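PDB 5WZF: 23S rRNA-specific endonuclease VapC20 from Mycobacterium tuberculosis H37Rv, which is a magnesium-dependent endoribonuclease toxin of a type II toxin-antitoxin system that cleaves 23S rRNA in the sarcin-ricin loop. Local coordinates for residues H52-T57 / A74-S79; R83-T88 / M118-I123. All coordinates share one frame; numbering follows the deposited sequence.

Interaction 1 (H52-T57 / A74-S79); sequences HVLGET and AAIRLS
R77, whose CB meets a methyl of L54, turns its guanidinium back over its own turn, with L78 CD2 3.9 Å above one face, over the centre, and the carbonyl carbon of A74 in plane at the edge. This is packing within the PIN domain, between helix 51-63 and the turn that carries the chain from helix 67-74 toward strand 82-85. R77 NH1 donates to A74 O at 2.9 Å almost within the guanidinium plane, but reaches that oxygen from 68° out of the carbonyl plane; R77 N comes to the same oxygen from the opposite face. Two donors from one residue thus grip A74 O and hold the arginine folded over the turn. Outside the two segments, R77 NE is engaged by an acidic side chain of another protein's chain.

Across the contact L54 reaches forward with its two methyls split between neighbours. With CG anti to the carbonyl carbon (chi1 -76°) and chi2 extended (-172°), the side chain carries both methyls out to the turn: CD2 lies against CG2 of I76 at 4.0 Å and also near CB and CD1 of that residue, while CD1 rests 3.9 Å from R77 N. No hydrogen bond links the segments; the contact is apolar. V84 covers L54 from the sheet, W22 touches I76, and an aromatic side chain of the other protein's chain packs on L54. One turn along the helix, T57 OG1 donates to V53 O at 2.8 Å from above the carbonyl plane, sharing that oxygen with T57 N.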
loop_
_atom_site.group_PDB
_atom_site.type_symbol
_atom_site.label_atom_id
_atom_site.label_comp_id
_atom_site.label_asym_id
_atom_site.label_seq_id
_atom_site.Cartn_x
_atom_site.Cartn_y
_atom_site.Cartn_z
ATOM N N HIS B 52 -6.096 -2.420 0.179
ATOM C CA HIS B 52 -4.680 -2.227 0.472
ATOM C C HIS B 52 -3.913 -3.543 0.362
ATOM O O HIS B 52 -2.794 -3.576 -0.156
ATOM C CB HIS B 52 -4.486 -1.615 1.863
ATOM C CG HIS B 52 -4.876 -0.172 1.949
ATOM N ND1 HIS B 52 -4.123 0.838 1.390
ATOM C CD2 HIS B 52 -5.937 0.433 2.535
ATOM C CE1 HIS B 52 -4.704 2.001 1.623
ATOM N NE2 HIS B 52 -5.807 1.783 2.315
ATOM N N VAL B 53 -4.524 -4.627 0.831
ATOM C CA VAL B 53 -3.894 -5.942 0.769
ATOM C C VAL B 53 -3.737 -6.406 -0.679
ATOM O O VAL B 53 -2.669 -6.882 -1.070
ATOM C CB VAL B 53 -4.693 -6.995 1.563
ATOM C CG1 VAL B 53 -4.299 -8.407 1.136
ATOM C CG2 VAL B 53 -4.473 -6.805 3.059
ATOM N N LEU B 54 -4.795 -6.260 -1.472
ATOM C CA LEU B 54 -4.735 -6.683 -2.867
ATOM C C LEU B 54 -3.663 -5.894 -3.605
ATOM O O LEU B 54 -2.920 -6.446 -4.413
ATOM C CB LEU B 54 -6.090 -6.516 -3.558
ATOM C CG LEU B 54 -7.151 -7.564 -3.215
ATOM C CD1 LEU B 54 -8.382 -7.413 -4.108
ATOM C CD2 LEU B 54 -6.565 -8.970 -3.327
ATOM N N GLY B 55 -3.582 -4.602 -3.313
ATOM C CA GLY B 55 -2.556 -3.765 -3.903
ATOM C C GLY B 55 -1.162 -4.239 -3.540
ATOM O O GLY B 55 -0.286 -4.327 -4.398
ATOM N N GLU B 56 -0.960 -4.552 -2.264
ATOM C CA GLU B 56 0.342 -4.979 -1.779
ATOM C C GLU B 56 0.687 -6.335 -2.382
ATOM O O GLU B 56 1.847 -6.625 -2.672
ATOM C CB GLU B 56 0.352 -5.045 -0.248
ATOM C CG GLU B 56 1.706 -5.346 0.371
ATOM C CD GLU B 56 1.626 -5.541 1.878
ATOM O OE1 GLU B 56 0.569 -5.983 2.366
ATOM O OE2 GLU B 56 2.618 -5.247 2.569
ATOM N N THR B 57 -0.344 -7.150 -2.582
ATOM C CA THR B 57 -0.197 -8.468 -3.193
ATOM C C THR B 57 0.216 -8.372 -4.661
ATOM O O THR B 57 1.100 -9.107 -5.103
ATOM C CB THR B 57 -1.501 -9.276 -3.074
ATOM O OG1 THR B 57 -1.785 -9.495 -1.685
ATOM C CG2 THR B 57 -1.379 -10.620 -3.793
ATOM N N ALA B 74 -4.866 -9.424 -9.281
ATOM C CA ALA B 74 -5.726 -8.315 -9.677
ATOM C C ALA B 74 -7.169 -8.784 -9.854
ATOM O O ALA B 74 -8.114 -8.060 -9.544
ATOM C CB ALA B 74 -5.213 -7.681 -10.963
ATOM N N ALA B 75 -7.324 -10.010 -10.338
ATOM C CA ALA B 75 -8.638 -10.555 -10.655
ATOM C C ALA B 75 -9.471 -10.865 -9.418
ATOM O O ALA B 75 -10.689 -11.012 -9.510
ATOM C CB ALA B 75 -8.488 -11.798 -11.490
ATOM N N ILE B 76 -8.813 -10.978 -8.268
ATOM C CA ILE B 76 -9.514 -11.257 -7.017
ATOM C C ILE B 76 -10.532 -10.151 -6.731
ATOM O O ILE B 76 -11.584 -10.392 -6.145
ATOM C CB ILE B 76 -8.530 -11.390 -5.832
ATOM C CG1 ILE B 76 -7.545 -12.536 -6.077
ATOM C CG2 ILE B 76 -9.277 -11.606 -4.522
ATOM C CD1 ILE B 76 -6.487 -12.676 -4.996
ATOM N N ARG B 77 -10.223 -8.937 -7.177
ATOM C CA ARG B 77 -11.145 -7.821 -7.006
ATOM C C ARG B 77 -12.449 -8.043 -7.781
ATOM O O ARG B 77 -13.463 -7.419 -7.478
ATOM C CB ARG B 77 -10.491 -6.513 -7.447
ATOM C CG ARG B 77 -10.689 -6.192 -8.919
ATOM C CD ARG B 77 -9.784 -5.060 -9.365
ATOM N NE ARG B 77 -10.093 -4.604 -10.719
ATOM C CZ ARG B 77 -9.655 -5.193 -11.828
ATOM N NH1 ARG B 77 -8.883 -6.270 -11.748
ATOM N NH2 ARG B 77 -9.983 -4.704 -13.015
ATOM N N LEU B 78 -12.418 -8.933 -8.773
ATOM C CA LEU B 78 -13.601 -9.239 -9.575
ATOM C C LEU B 78 -14.422 -10.379 -8.979
ATOM O O LEU B 78 -15.511 -10.688 -9.465
ATOM C CB LEU B 78 -13.204 -9.608 -11.010
ATOM C CG LEU B 78 -12.277 -8.656 -11.770
ATOM C CD1 LEU B 78 -11.946 -9.223 -13.137
ATOM C CD2 LEU B 78 -12.911 -7.289 -11.906
ATOM N N SER B 79 -13.898 -11.007 -7.930
ATOM C CA SER B 79 -14.532 -12.188 -7.349
ATOM C C SER B 79 -15.916 -11.897 -6.780
ATOM O O SER B 79 -16.151 -10.842 -6.195
ATOM C CB SER B 79 -13.648 -12.785 -6.253
ATOM O OG SER B 79 -14.240 -13.949 -5.699
#

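Interaction 2 (R83-T88 / M118-I123)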
loop_
_atom_site.group_PDB
_atom_site.type_symbol
_atom_site.label_atom_id
_atom_site.label_comp_id
_atom_site.label_asym_id
_atom_site.label_seq_id
_atom_site.Cartn_x
_atom_site.Cartn_y
_atom_site.Cartn_z
ATOM N N ARG B 83 -14.919 -11.208 -0.508
ATOM C CA ARG B 83 -15.362 -9.852 -0.214
ATOM C C ARG B 83 -14.159 -8.927 -0.100
ATOM O O ARG B 83 -13.278 -9.140 0.732
ATOM C CB ARG B 83 -16.181 -9.823 1.075
ATOM C CG ARG B 83 -17.247 -10.902 1.148
ATOM C CD ARG B 83 -18.153 -10.710 2.352
ATOM N NE ARG B 83 -19.100 -11.812 2.500
ATOM C CZ ARG B 83 -20.122 -11.813 3.348
ATOM N NH1 ARG B 83 -20.931 -12.861 3.414
ATOM N NH2 ARG B 83 -20.339 -10.762 4.130
ATOM N N VAL B 84 -14.119 -7.901 -0.941
ATOM C CA VAL B 84 -12.998 -6.975 -0.932
ATOM C C VAL B 84 -13.417 -5.638 -0.330
ATOM O O VAL B 84 -14.137 -4.855 -0.953
ATOM C CB VAL B 84 -12.435 -6.751 -2.343
ATOM C CG1 VAL B 84 -11.229 -5.827 -2.283
ATOM C CG2 VAL B 84 -12.065 -8.082 -2.982
ATOM N N GLU B 85 -12.966 -5.392 0.894
ATOM C CA GLU B 85 -13.315 -4.175 1.615
ATOM C C GLU B 85 -12.441 -3.001 1.186
ATOM O O GLU B 85 -11.216 -3.078 1.265
ATOM C CB GLU B 85 -13.178 -4.405 3.124
ATOM C CG GLU B 85 -13.385 -3.165 3.980
ATOM C CD GLU B 85 -14.850 -2.842 4.203
ATOM O OE1 GLU B 85 -15.708 -3.663 3.810
ATOM O OE2 GLU B 85 -15.143 -1.772 4.781
ATOM N N HIS B 86 -13.069 -1.925 0.715
ATOM C CA HIS B 86 -12.352 -0.674 0.483
ATOM C C HIS B 86 -12.262 0.092 1.797
ATOM O O HIS B 86 -13.273 0.561 2.323
ATOM C CB HIS B 86 -13.044 0.184 -0.582
ATOM C CG HIS B 86 -12.419 1.533 -0.764
ATOM N ND1 HIS B 86 -11.427 1.777 -1.690
ATOM C CD2 HIS B 86 -12.628 2.706 -0.119
ATOM C CE1 HIS B 86 -11.060 3.045 -1.614
ATOM N NE2 HIS B 86 -11.775 3.630 -0.670
ATOM N N VAL B 87 -11.055 0.201 2.336
ATOM C CA VAL B 87 -10.863 0.865 3.621
ATOM C C VAL B 87 -11.267 2.333 3.527
ATOM O O VAL B 87 -10.716 3.088 2.728
ATOM C CB VAL B 87 -9.407 0.755 4.099
ATOM C CG1 VAL B 87 -9.260 1.382 5.476
ATOM C CG2 VAL B 87 -8.970 -0.706 4.127
ATOM N N THR B 88 -12.244 2.727 4.338
ATOM C CA THR B 88 -12.760 4.091 4.316
ATOM C C THR B 88 -11.774 5.076 4.929
ATOM O O THR B 88 -10.825 4.678 5.607
ATOM C CB THR B 88 -14.095 4.194 5.074
ATOM O OG1 THR B 88 -13.872 3.957 6.470
ATOM C CG2 THR B 88 -15.089 3.175 4.538
ATOM N N MET B 118 -10.628 -5.865 10.549
ATOM C CA MET B 118 -11.036 -7.033 11.321
ATOM C C MET B 118 -11.795 -6.620 12.583
ATOM O O MET B 118 -12.770 -7.266 12.961
ATOM C CB MET B 118 -9.819 -7.895 11.682
ATOM C CG MET B 118 -9.145 -8.551 10.476
ATOM S SD MET B 118 -7.691 -9.543 10.900
ATOM C CE MET B 118 -8.445 -10.912 11.781
ATOM N N ARG B 119 -11.352 -5.540 13.222
ATOM C CA ARG B 119 -12.059 -5.012 14.383
ATOM C C ARG B 119 -13.454 -4.537 13.986
ATOM O O ARG B 119 -14.430 -4.791 14.689
ATOM C CB ARG B 119 -11.279 -3.865 15.034
ATOM C CG ARG B 119 -10.004 -4.286 15.749
ATOM C CD ARG B 119 -9.500 -3.184 16.685
ATOM N NE ARG B 119 -9.178 -1.944 15.982
ATOM C CZ ARG B 119 -8.009 -1.693 15.398
ATOM N NH1 ARG B 119 -7.040 -2.602 15.429
ATOM N NH2 ARG B 119 -7.806 -0.534 14.783
ATOM N N LYS B 120 -13.538 -3.848 12.852
ATOM C CA LYS B 120 -14.813 -3.341 12.358
ATOM C C LYS B 120 -15.775 -4.476 12.023
ATOM O O LYS B 120 -16.963 -4.414 12.340
ATOM C CB LYS B 120 -14.593 -2.461 11.123
ATOM C CG LYS B 120 -15.876 -2.086 10.392
ATOM C CD LYS B 120 -15.592 -1.342 9.093
ATOM C CE LYS B 120 -16.879 -1.052 8.329
ATOM N NZ LYS B 120 -16.628 -0.268 7.083
ATOM N N LYS B 121 -15.250 -5.519 11.390
ATOM C CA LYS B 121 -16.079 -6.615 10.903
ATOM C C LYS B 121 -16.252 -7.733 11.927
ATOM O O LYS B 121 -17.009 -8.676 11.699
ATOM C CB LYS B 121 -15.487 -7.184 9.615
ATOM C CG LYS B 121 -15.464 -6.195 8.464
ATOM C CD LYS B 121 -16.874 -5.812 8.051
ATOM C CE LYS B 121 -16.873 -4.905 6.830
ATOM N NZ LYS B 121 -18.259 -4.575 6.384
ATOM N N GLY B 122 -15.554 -7.628 13.052
ATOM C CA GLY B 122 -15.667 -8.626 14.102
ATOM C C GLY B 122 -14.997 -9.932 13.723
ATOM O O GLY B 122 -15.426 -11.010 14.135
ATOM N N ILE B 123 -13.934 -9.828 12.937
ATOM C CA ILE B 123 -13.181 -10.991 12.485
ATOM C C ILE B 123 -11.997 -11.236 13.410
ATOM O O ILE B 123 -11.259 -10.310 13.742
ATOM C CB ILE B 123 -12.681 -10.803 11.041
ATOM C CG1 ILE B 123 -13.865 -10.570 10.098
ATOM C CG2 ILE B 123 -11.855 -12.003 10.589
ATOM C CD1 ILE B 123 -13.463 -10.153 8.701
HETATM O O HOH W 1 -15.563 2.446 8.524
#
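E85 ends strand 82-85 in an extended backbone (phi/psi -82°/123°) and faces K121 at the close of helix 109-121, the two CA atoms 10.0 Å apart, and the contact is made by the side-chain ends of E85, K120 and K121. The two lysines do most of the reaching, and the carboxylate of E85 turns one oxygen to each. E85 leaves its backbone with CG anti to N and then bends at chi2 (81°), which brings the carboxylate round to both amines.

K120, fully extended, crosses E85 at about a right angle and donates from NZ to E85 OE2 at 3.1 Å, meeting the syn side of that oxygen somewhat out of the carboxylate plane. K121 is bent at chi2 and comes in obliquely: its CE touches E85 OE1 at 3.5 Å, whereas its NZ makes a long salt bridge to the same oxygen at 3.7 Å. Two lysines sharing one carboxylate form a salt-bridge network, and the two positive charges probably favour the ionised form of E85. A water extends it, accepting from K120 NZ at 3.3 Å and hydrogen-bonding to T88 OG1 at 3.1 Å.

Beyond K121, G122 takes positive phi and I123 N returns to M118 O at 2.8 Å, a pairing consistent with a Schellman-type end to the helix. Through the lysine-carboxylate bridges, this surface contact ties the outermost strand of the parallel sheet to the last turn of helix 109-121. E85 is hydrogen-bonded through its backbone to T49 and N51, K121 lies on M48 of strand 46-50, and K120 touches L91 of helix 89-101, which T88 caps at its start through L91 N.

In the fold
Both interactions converge on the edge of the sheet formed by strand 82-85, from different sides and with different chemistry. Interaction 1 is partly buried and apolar, joining helix 51-63 to the turn ahead of that strand; interaction 2 lies at the surface, where charged groups and a water tie the strand to helix 109-121. Their centres are 14 Å apart, yet they touch directly: V84 CG1 lies 3.7 Å from L54 CD1, and V87 packs on H52. Neighbouring strand residues thus face different surroundings, V84 joining the apolar packing of interaction 1 and E85 supplying the carboxylate of interaction 2.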